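Local atomic coordinates of putative MAR1 (Leishmania donovani, PDB entry 1X9G), a protein that is of unknown function but belongs to the isochorismatase superfamily and may be a MAR1-type ribonuclease. Residues Glu165-Ser169 with Glu170-Leu174; Val43-Ala46 with Asn47-Arg51; Glu102-Glu105 with Asp106-Asn109. All coordinates share one frame; numbering follows the deposited sequence.

In the fold
From the N terminus, contact 2 (43-51) comes first, two turns of helix 39-55, which connects strand 21-26 to strand 60-67. Contact 3 (102-109) follows, the turn leading from helix 98-102 into strand 109-115. Contact 1 (165-174) is last, where edge strand 164-167 passes into helix 169-176. Each is local, closing a helical turn or a tight turn; they run in series and none encloses or crosses another. Contacts 1 and 2 nevertheless meet in space: Ser169 OG lies 3.0 Å from Arg48 NH1, and Leu173 packs on Leu49, joining helix 169-176 to helix 39-55. Contact 3 stands apart, its centre about 20 Å from that of contact 1.

Contact 1. Residues Glu165-Ser169 with Glu170-Leu174; sequences EITTS and ESILL
Ile172 folds back over the carbonyl of Thr168 and the side chain of Thr167, one turn earlier in the chain. Ile172 CB lies 3.4 Å from Thr168 O. Ile172 CG1, anti to its own carbonyl carbon (chi1 -77°), carries the chain on toward Thr167 and comes within 3.5 Å of Thr167 OG1, while keeping 3.4 Å from Thr168 O. Ile172 CD1 ends the branch 3.8 Å from Thr168 O, so three successive carbons of this side chain line the same oxygen. Thr168 O also accepts the backbone N of Ile172 at 2.9 Å, with the donor in the carbonyl plane. Next along, Leu173 N donates to Ser169 O at 3.0 Å, and Leu173 CG bends over Ser169 O at 3.4 Å. These two backbone bonds open helix 169-176 directly after edge strand 164-167 of the parallel sheet, with Thr168 at the N-cap position. Ser171 turns its CB toward the strand end, where Ser171 CB lies 3.7 Å from Thr167 CB and also touches Thr168 O. The chain of Glu170 is extended beyond CG. The second subunit receives three polar ends of this corner: Thr168 OG1 bonds to its Asp149, Glu170 OE2 to NE2 of its His118, and Ser171 OG to the main-chain oxygen of that same histidine. Ser169 OG stays within its own chain, where Asp140 and Arg48 both hydrogen-bond to it.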
ATOM      1  N   GLU A 165      10.341   7.669   5.543  1.00 50.79           N
ATOM      2  CA  GLU A 165      10.292   7.506   4.077  1.00 50.67           C
ATOM      3  C   GLU A 165      11.216   6.462   3.564  1.00 50.10           C
ATOM      4  O   GLU A 165      12.409   6.502   3.864  1.00 51.89           O
ATOM      5  CB  GLU A 165      10.609   8.800   3.339  1.00 50.82           C
ATOM      6  CG  GLU A 165       9.796  10.015   3.800  1.00 50.62           C
ATOM      7  CD  GLU A 165      10.093  11.274   2.954  1.00 51.27           C
ATOM      8  OE1 GLU A 165       9.370  12.267   3.159  1.00 47.17           O
ATOM      9  OE2 GLU A 165      11.049  11.268   2.123  1.00 54.95           O
ATOM     10  N   ILE A 166      10.676   5.542   2.780  1.00 49.13           N
ATOM     11  CA  ILE A 166      11.451   4.460   2.217  1.00 49.42           C
ATOM     12  C   ILE A 166      11.683   4.758   0.757  1.00 49.67           C
ATOM     13  O   ILE A 166      10.727   4.889  -0.022  1.00 49.51           O
ATOM     14  CB  ILE A 166      10.755   3.076   2.426  1.00 49.78           C
ATOM     15  CG1 ILE A 166      10.556   2.819   3.927  1.00 49.52           C
ATOM     16  CG2 ILE A 166      11.597   1.893   1.848  1.00 48.51           C
ATOM     17  CD1 ILE A 166       9.713   1.654   4.175  1.00 49.84           C
ATOM     18  N   THR A 167      12.946   4.911   0.380  1.00 49.37           N
ATOM     19  CA  THR A 167      13.269   5.080  -1.047  1.00 50.03           C
ATOM     20  C   THR A 167      14.436   4.137  -1.331  1.00 50.25           C
ATOM     21  O   THR A 167      14.351   2.955  -1.034  1.00 50.53           O
ATOM     22  CB  THR A 167      13.578   6.560  -1.439  1.00 49.06           C
ATOM     23  OG1 THR A 167      14.471   7.135  -0.460  1.00 52.87           O
ATOM     24  CG2 THR A 167      12.271   7.436  -1.544  1.00 48.80           C
ATOM     25  N   THR A 168      15.527   4.668  -1.878  1.00 50.65           N
ATOM     26  CA  THR A 168      16.721   3.905  -2.147  1.00 50.11           C
ATOM     27  C   THR A 168      17.869   4.848  -2.002  1.00 50.12           C
ATOM     28  O   THR A 168      17.677   6.057  -1.918  1.00 51.78           O
ATOM     29  CB  THR A 168      16.753   3.255  -3.577  1.00 49.92           C
ATOM     30  OG1 THR A 168      16.527   4.254  -4.572  1.00 52.02           O
ATOM     31  CG2 THR A 168      15.702   2.169  -3.751  1.00 47.77           C
ATOM     32  N   SER A 169      19.074   4.294  -1.994  1.00 50.60           N
ATOM     33  CA  SER A 169      20.321   5.069  -1.902  1.00 50.58           C
ATOM     34  C   SER A 169      20.584   6.021  -3.057  1.00 50.72           C
ATOM     35  O   SER A 169      21.103   7.102  -2.825  1.00 50.40           O
ATOM     36  CB  SER A 169      21.534   4.160  -1.611  1.00 51.19           C
ATOM     37  OG  SER A 169      21.837   3.265  -2.683  1.00 51.71           O
ATOM     38  N   GLU A 170      20.211   5.677  -4.288  1.00 51.53           N
ATOM     39  CA  GLU A 170      20.382   6.672  -5.343  1.00 52.38           C
ATOM     40  C   GLU A 170      19.388   7.797  -5.143  1.00 52.65           C
ATOM     41  O   GLU A 170      19.756   8.939  -5.177  1.00 52.88           O
ATOM     42  CB  GLU A 170      20.366   6.079  -6.761  1.00 52.25           C
ATOM     43  CG  GLU A 170      20.111   7.082  -7.856  1.00 51.49           C
ATOM     44  CD  GLU A 170      20.392   6.529  -9.250  1.00 53.07           C
ATOM     45  OE1 GLU A 170      21.547   6.104  -9.423  1.00 55.85           O
ATOM     46  OE2 GLU A 170      19.501   6.541 -10.174  1.00 51.18           O
ATOM     47  N   SER A 171      18.137   7.483  -4.846  1.00 53.47           N
ATOM     48  CA  SER A 171      17.155   8.545  -4.562  1.00 52.39           C
ATOM     49  C   SER A 171      17.651   9.454  -3.472  1.00 52.02           C
ATOM     50  O   SER A 171      17.553  10.640  -3.577  1.00 53.19           O
ATOM     51  CB  SER A 171      15.838   7.946  -4.058  1.00 51.81           C
ATOM     52  OG  SER A 171      14.790   8.892  -4.235  1.00 50.64           O
ATOM     53  N   ILE A 172      18.139   8.875  -2.390  1.00 52.34           N
ATOM     54  CA  ILE A 172      18.632   9.631  -1.238  1.00 51.83           C
ATOM     55  C   ILE A 172      19.868  10.518  -1.512  1.00 53.42           C
ATOM     56  O   ILE A 172      19.893  11.664  -1.027  1.00 53.17           O
ATOM     57  CB  ILE A 172      18.907   8.675  -0.050  1.00 52.20           C
ATOM     58  CG1 ILE A 172      17.589   8.279   0.627  1.00 51.06           C
ATOM     59  CG2 ILE A 172      19.816   9.315   1.014  1.00 50.38           C
ATOM     60  CD1 ILE A 172      17.800   7.156   1.715  1.00 50.11           C
ATOM     61  N   LEU A 173      20.880  10.022  -2.252  1.00 53.50           N
ATOM     62  CA  LEU A 173      22.023  10.889  -2.597  1.00 55.50           C
ATOM     63  C   LEU A 173      21.582  12.137  -3.368  1.00 56.25           C
ATOM     64  O   LEU A 173      21.942  13.233  -3.009  1.00 57.69           O
ATOM     65  CB  LEU A 173      23.141  10.176  -3.369  1.00 55.51           C
ATOM     66  CG  LEU A 173      23.908   8.969  -2.821  1.00 56.66           C
ATOM     67  CD1 LEU A 173      25.359   8.993  -3.290  1.00 58.06           C
ATOM     68  CD2 LEU A 173      23.829   8.750  -1.280  1.00 57.11           C
ATOM     69  N   LEU A 174      20.746  11.949  -4.378  1.00 57.04           N
ATOM     70  CA  LEU A 174      20.137  13.000  -5.170  1.00 56.54           C
ATOM     71  C   LEU A 174      19.239  13.976  -4.427  1.00 57.34           C
ATOM     72  O   LEU A 174      18.963  15.077  -4.921  1.00 57.69           O
ATOM     73  CB  LEU A 174      19.312  12.329  -6.269  1.00 55.56           C
ATOM     74  CG  LEU A 174      20.141  11.556  -7.299  1.00 56.60           C
ATOM     75  CD1 LEU A 174      19.308  11.154  -8.515  1.00 57.19           C
ATOM     76  CD2 LEU A 174      21.392  12.376  -7.763  1.00 57.01           C
TER

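Contact 2. Residues Val43-Ala46 with Asn47-Arg51; sequences VFVA and NRLAR
This is an i to i+4 contact along helix 39-55, the crossover helix of the beta-alpha-beta unit that links strand 21-26 to strand 60-67. Phe44 and Arg48 carry its flat-group contact. The phenyl ring, put anti to the backbone N by chi1 172°, presents its rim to the guanidinium: Phe44 CE2 stands 3.6 Å above the plane of the Arg48 guanidinium, over its centre. Arg48 NH2 lies in the plane of the ring at its edge, 3.6 Å from Phe44 CZ. The two planes are 74° apart, so the ring meets the guanidinium edge to face instead of stacking flat on it. Arg48 reaches this place by a bend at chi3 (-84°) in an otherwise extended chain. Its NH1 then hydrogen-bonds Ser169 OG, and NH2 makes a weak bond to the backbone oxygen of Leu191.

One residue on, Val45 and Leu49 lie side by side and point the same way, with Val45 CG1 3.6 Å from Leu49 CD2. Val45 also packs on Pro138, and Leu49 on Leu173 of helix 169-176. Asn47 runs beside Val43 in like fashion, but its amide is spent on the loop beyond: ND2 donates to Glu78 O and OD1 accepts from Thr80 N. Beneath the side chains, the backbone N of Asn47 is bonded to Val43 O, Arg48 N to Phe44 O at 2.8 Å, and Leu49 N to Val45 O. Because the ring meets the guanidinium with its rim, the pi face of Phe44 is not turned to the cation; the pairing is probably mainly van der Waals packing and not a cation-pi contact, and it leaves Arg48 NH1 and NH2 able to bond elsewhere.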
ATOM      1  N   VAL A  43      25.927  -4.176   2.326  1.00 61.65           N
ATOM      2  CA  VAL A  43      27.335  -3.786   2.472  1.00 61.11           C
ATOM      3  C   VAL A  43      27.640  -2.655   1.491  1.00 60.97           C
ATOM      4  O   VAL A  43      28.282  -1.675   1.838  1.00 60.47           O
ATOM      5  CB  VAL A  43      28.276  -5.038   2.285  1.00 61.34           C
ATOM      6  CG1 VAL A  43      29.727  -4.682   2.221  1.00 58.40           C
ATOM      7  CG2 VAL A  43      28.059  -6.060   3.428  1.00 61.75           C
ATOM      8  N   PHE A  44      27.142  -2.801   0.269  1.00 61.30           N
ATOM      9  CA  PHE A  44      27.371  -1.834  -0.790  1.00 61.29           C
ATOM     10  C   PHE A  44      26.858  -0.453  -0.416  1.00 61.14           C
ATOM     11  O   PHE A  44      27.509   0.563  -0.722  1.00 62.36           O
ATOM     12  CB  PHE A  44      26.708  -2.303  -2.094  1.00 61.91           C
ATOM     13  CG  PHE A  44      26.746  -1.279  -3.183  1.00 62.97           C
ATOM     14  CD1 PHE A  44      27.893  -1.132  -3.988  1.00 64.88           C
ATOM     15  CD2 PHE A  44      25.670  -0.418  -3.384  1.00 62.32           C
ATOM     16  CE1 PHE A  44      27.948  -0.134  -5.016  1.00 62.12           C
ATOM     17  CE2 PHE A  44      25.718   0.578  -4.396  1.00 60.72           C
ATOM     18  CZ  PHE A  44      26.855   0.700  -5.214  1.00 60.71           C
ATOM     19  N   VAL A  45      25.688  -0.435   0.224  1.00 60.05           N
ATOM     20  CA  VAL A  45      24.974   0.777   0.598  1.00 58.37           C
ATOM     21  C   VAL A  45      25.694   1.381   1.787  1.00 58.17           C
ATOM     22  O   VAL A  45      25.829   2.601   1.879  1.00 58.73           O
ATOM     23  CB  VAL A  45      23.443   0.487   0.919  1.00 58.02           C
ATOM     24  CG1 VAL A  45      22.775   1.634   1.639  1.00 55.90           C
ATOM     25  CG2 VAL A  45      22.679   0.172  -0.338  1.00 56.74           C
ATOM     26  N   ALA A  46      26.143   0.530   2.696  1.00 58.32           N
ATOM     27  CA  ALA A  46      26.987   0.939   3.835  1.00 58.85           C
ATOM     28  C   ALA A  46      28.242   1.648   3.371  1.00 58.58           C
ATOM     29  O   ALA A  46      28.534   2.746   3.851  1.00 58.32           O
ATOM     30  CB  ALA A  46      27.362  -0.258   4.706  1.00 58.70           C
ATOM     31  N   ASN A  47      28.943   1.053   2.405  1.00 59.29           N
ATOM     32  CA  ASN A  47      30.076   1.748   1.743  1.00 60.62           C
ATOM     33  C   ASN A  47      29.639   3.036   1.063  1.00 61.03           C
ATOM     34  O   ASN A  47      30.227   4.068   1.363  1.00 61.95           O
ATOM     35  CB  ASN A  47      30.844   0.864   0.745  1.00 60.88           C
ATOM     36  CG  ASN A  47      31.596  -0.286   1.422  1.00 61.45           C
ATOM     37  OD1 ASN A  47      32.217  -0.121   2.487  1.00 63.58           O
ATOM     38  ND2 ASN A  47      31.549  -1.463   0.791  1.00 62.51           N
ATOM     39  N   ARG A  48      28.598   2.992   0.205  1.00 60.51           N
ATOM     40  CA  ARG A  48      28.069   4.206  -0.478  1.00 60.33           C
ATOM     41  C   ARG A  48      27.821   5.413   0.424  1.00 60.27           C
ATOM     42  O   ARG A  48      28.284   6.512   0.118  1.00 59.58           O
ATOM     43  CB  ARG A  48      26.808   3.926  -1.315  1.00 60.28           C
ATOM     44  CG  ARG A  48      26.185   5.195  -1.953  1.00 59.89           C
ATOM     45  CD  ARG A  48      25.005   4.876  -2.953  1.00 59.52           C
ATOM     46  NE  ARG A  48      25.504   4.556  -4.300  1.00 55.34           N
ATOM     47  CZ  ARG A  48      24.790   3.989  -5.274  1.00 56.51           C
ATOM     48  NH1 ARG A  48      23.498   3.681  -5.093  1.00 56.76           N
ATOM     49  NH2 ARG A  48      25.359   3.739  -6.454  1.00 53.18           N
ATOM     50  N   LEU A  49      27.089   5.202   1.519  1.00 60.29           N
ATOM     51  CA  LEU A  49      26.819   6.264   2.515  1.00 60.34           C
ATOM     52  C   LEU A  49      28.066   6.632   3.326  1.00 60.69           C
ATOM     53  O   LEU A  49      28.087   7.680   3.996  1.00 60.83           O
ATOM     54  CB  LEU A  49      25.671   5.846   3.464  1.00 59.83           C
ATOM     55  CG  LEU A  49      24.200   5.933   2.981  1.00 61.03           C
ATOM     56  CD1 LEU A  49      23.801   7.361   2.567  1.00 57.66           C
ATOM     57  CD2 LEU A  49      23.964   5.043   1.813  1.00 61.61           C
ATOM     58  N   ALA A  50      29.072   5.751   3.298  1.00 60.59           N
ATOM     59  CA  ALA A  50      30.301   5.960   4.067  1.00 60.94           C
ATOM     60  C   ALA A  50      31.085   6.987   3.324  1.00 61.00           C
ATOM     61  O   ALA A  50      31.458   8.002   3.905  1.00 60.97           O
ATOM     62  CB  ALA A  50      31.113   4.657   4.234  1.00 60.12           C
ATOM     63  N   ARG A  51      31.261   6.746   2.021  1.00 61.44           N
ATOM     64  CA  ARG A  51      31.984   7.657   1.131  1.00 62.21           C
ATOM     65  C   ARG A  51      31.275   8.997   1.001  1.00 63.06           C
ATOM     66  O   ARG A  51      31.930  10.056   0.937  1.00 64.70           O
ATOM     67  CB  ARG A  51      32.194   7.029  -0.251  1.00 61.93           C
ATOM     68  CG  ARG A  51      32.840   5.608  -0.243  1.00 62.37           C
ATOM     69  CD  ARG A  51      34.277   5.595   0.224  1.00 57.25           C
ATOM     70  NE  ARG A  51      34.448   5.752   1.667  1.00 55.47           N
ATOM     71  CZ  ARG A  51      34.236   4.777   2.560  1.00 58.14           C
ATOM     72  NH1 ARG A  51      33.761   3.588   2.152  1.00 55.65           N
ATOM     73  NH2 ARG A  51      34.452   4.997   3.873  1.00 55.20           N
TER

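Contact 3. Residues Glu102-Glu105 with Asp106-Asn109; sequences ELLE and DVDN
Leu104 O is held by two donors, the backbone N of Val107 at 3.3 Å and the ammonium of Lys133. The Val107 bond is straight at its hydrogen (169°), yet the donor sits well above the carbonyl plane, 74° out of it, so it does not follow a lone pair. The side chains at the two ends of the turn meet: Leu104 CD2 lies 4.0 Å from Val107 CG1, the two chains slanting across each other. Val107 puts CG1 anti to its backbone N (chi1 164°), while Val107 CG2 leans to within 4.0 Å of Leu103 O. Both Leu104 and Val107 rest on Ala22 of strand 21-26. Glu105 and Asp106, at the corners, are exposed. Asp106 OD1 forms a salt bridge with Lys61, whose NZ also bonds to Leu103 O, tying the loop to strand 60-67; Lys133 takes Val107 O as well, so each lysine spans two groups. Leu104 to Val107 thus makes a type I beta turn, the reversal between helix 98-102 and strand 109-115 of the parallel sheet, with buried apolar residues at its ends and exposed acidic ones at its corners.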
ATOM      1  N   GLU A 102      22.495  10.649  22.887  1.00 75.21           N
ATOM      2  CA  GLU A 102      23.220  11.905  23.021  1.00 75.80           C
ATOM      3  C   GLU A 102      23.922  12.277  21.704  1.00 74.83           C
ATOM      4  O   GLU A 102      24.064  13.460  21.361  1.00 74.10           O
ATOM      5  CB  GLU A 102      24.196  11.880  24.219  1.00 76.28           C
ATOM      6  CG  GLU A 102      24.976  10.564  24.472  1.00 76.84           C
ATOM      7  CD  GLU A 102      25.880  10.620  25.742  1.00 77.92           C
ATOM      8  OE1 GLU A 102      26.040  11.737  26.328  1.00 79.11           O
ATOM      9  OE2 GLU A 102      26.436   9.547  26.146  1.00 78.93           O
ATOM     10  N   LEU A 103      24.319  11.248  20.960  1.00 73.92           N
ATOM     11  CA  LEU A 103      24.962  11.417  19.661  1.00 73.14           C
ATOM     12  C   LEU A 103      23.949  11.851  18.574  1.00 73.17           C
ATOM     13  O   LEU A 103      24.313  12.062  17.410  1.00 73.04           O
ATOM     14  CB  LEU A 103      25.679  10.115  19.316  1.00 73.03           C
ATOM     15  CG  LEU A 103      26.866   9.920  18.373  1.00 73.29           C
ATOM     16  CD1 LEU A 103      28.113  10.802  18.702  1.00 73.98           C
ATOM     17  CD2 LEU A 103      27.216   8.460  18.432  1.00 72.40           C
ATOM     18  N   LEU A 104      22.692  12.028  18.991  1.00 72.71           N
ATOM     19  CA  LEU A 104      21.586  12.510  18.147  1.00 72.69           C
ATOM     20  C   LEU A 104      20.930  13.750  18.751  1.00 72.74           C
ATOM     21  O   LEU A 104      19.885  14.201  18.278  1.00 72.57           O
ATOM     22  CB  LEU A 104      20.493  11.425  18.013  1.00 71.71           C
ATOM     23  CG  LEU A 104      20.794  10.141  17.258  1.00 70.85           C
ATOM     24  CD1 LEU A 104      19.609   9.128  17.369  1.00 71.92           C
ATOM     25  CD2 LEU A 104      21.198  10.388  15.816  1.00 67.98           C
ATOM     26  N   GLU A 105      21.516  14.273  19.822  1.00 73.24           N
ATOM     27  CA  GLU A 105      20.951  15.446  20.485  1.00 73.99           C
ATOM     28  C   GLU A 105      20.787  16.629  19.543  1.00 73.30           C
ATOM     29  O   GLU A 105      19.877  17.431  19.743  1.00 73.55           O
ATOM     30  CB  GLU A 105      21.747  15.849  21.728  1.00 74.03           C
ATOM     31  CG  GLU A 105      21.166  15.352  23.073  1.00 75.33           C
ATOM     32  CD  GLU A 105      22.126  15.597  24.271  1.00 76.19           C
ATOM     33  OE1 GLU A 105      22.591  16.751  24.471  1.00 76.30           O
ATOM     34  OE2 GLU A 105      22.417  14.624  25.014  1.00 79.80           O
ATOM     35  N   ASP A 106      21.628  16.715  18.508  1.00 72.61           N
ATOM     36  CA  ASP A 106      21.565  17.830  17.531  1.00 72.07           C
ATOM     37  C   ASP A 106      21.360  17.398  16.072  1.00 71.03           C
ATOM     38  O   ASP A 106      21.748  18.139  15.140  1.00 70.68           O
ATOM     39  CB  ASP A 106      22.857  18.661  17.603  1.00 72.66           C
ATOM     40  CG  ASP A 106      24.084  17.864  17.173  1.00 74.22           C
ATOM     41  OD1 ASP A 106      23.979  16.621  17.030  1.00 74.79           O
ATOM     42  OD2 ASP A 106      25.156  18.476  16.979  1.00 77.79           O
ATOM     43  N   VAL A 107      20.793  16.200  15.876  1.00 69.60           N
ATOM     44  CA  VAL A 107      20.653  15.602  14.541  1.00 67.78           C
ATOM     45  C   VAL A 107      19.189  15.673  14.179  1.00 66.86           C
ATOM     46  O   VAL A 107      18.341  15.391  15.022  1.00 66.79           O
ATOM     47  CB  VAL A 107      21.273  14.138  14.460  1.00 68.28           C
ATOM     48  CG1 VAL A 107      20.794  13.348  13.214  1.00 67.32           C
ATOM     49  CG2 VAL A 107      22.819  14.200  14.439  1.00 66.91           C
ATOM     50  N   ASP A 108      18.888  16.095  12.947  1.00 65.69           N
ATOM     51  CA  ASP A 108      17.490  16.231  12.489  1.00 64.44           C
ATOM     52  C   ASP A 108      16.948  15.018  11.736  1.00 63.27           C
ATOM     53  O   ASP A 108      15.740  14.708  11.824  1.00 62.90           O
ATOM     54  CB  ASP A 108      17.364  17.464  11.620  1.00 64.86           C
ATOM     55  CG  ASP A 108      17.721  18.709  12.376  1.00 66.88           C
ATOM     56  OD1 ASP A 108      18.884  19.168  12.298  1.00 67.80           O
ATOM     57  OD2 ASP A 108      16.840  19.195  13.103  1.00 69.29           O
ATOM     58  N   ASN A 109      17.848  14.359  10.994  1.00 61.08           N
ATOM     59  CA  ASN A 109      17.510  13.283  10.072  1.00 59.30           C
ATOM     60  C   ASN A 109      18.355  12.046  10.299  1.00 58.09           C
ATOM     61  O   ASN A 109      19.549  12.155  10.505  1.00 59.54           O
ATOM     62  CB  ASN A 109      17.739  13.724   8.635  1.00 59.13           C
ATOM     63  CG  ASN A 109      17.272  15.120   8.383  1.00 60.01           C
ATOM     64  OD1 ASN A 109      18.055  16.047   8.455  1.00 61.78           O
ATOM     65  ND2 ASN A 109      15.993  15.287   8.107  1.00 61.83           N
TER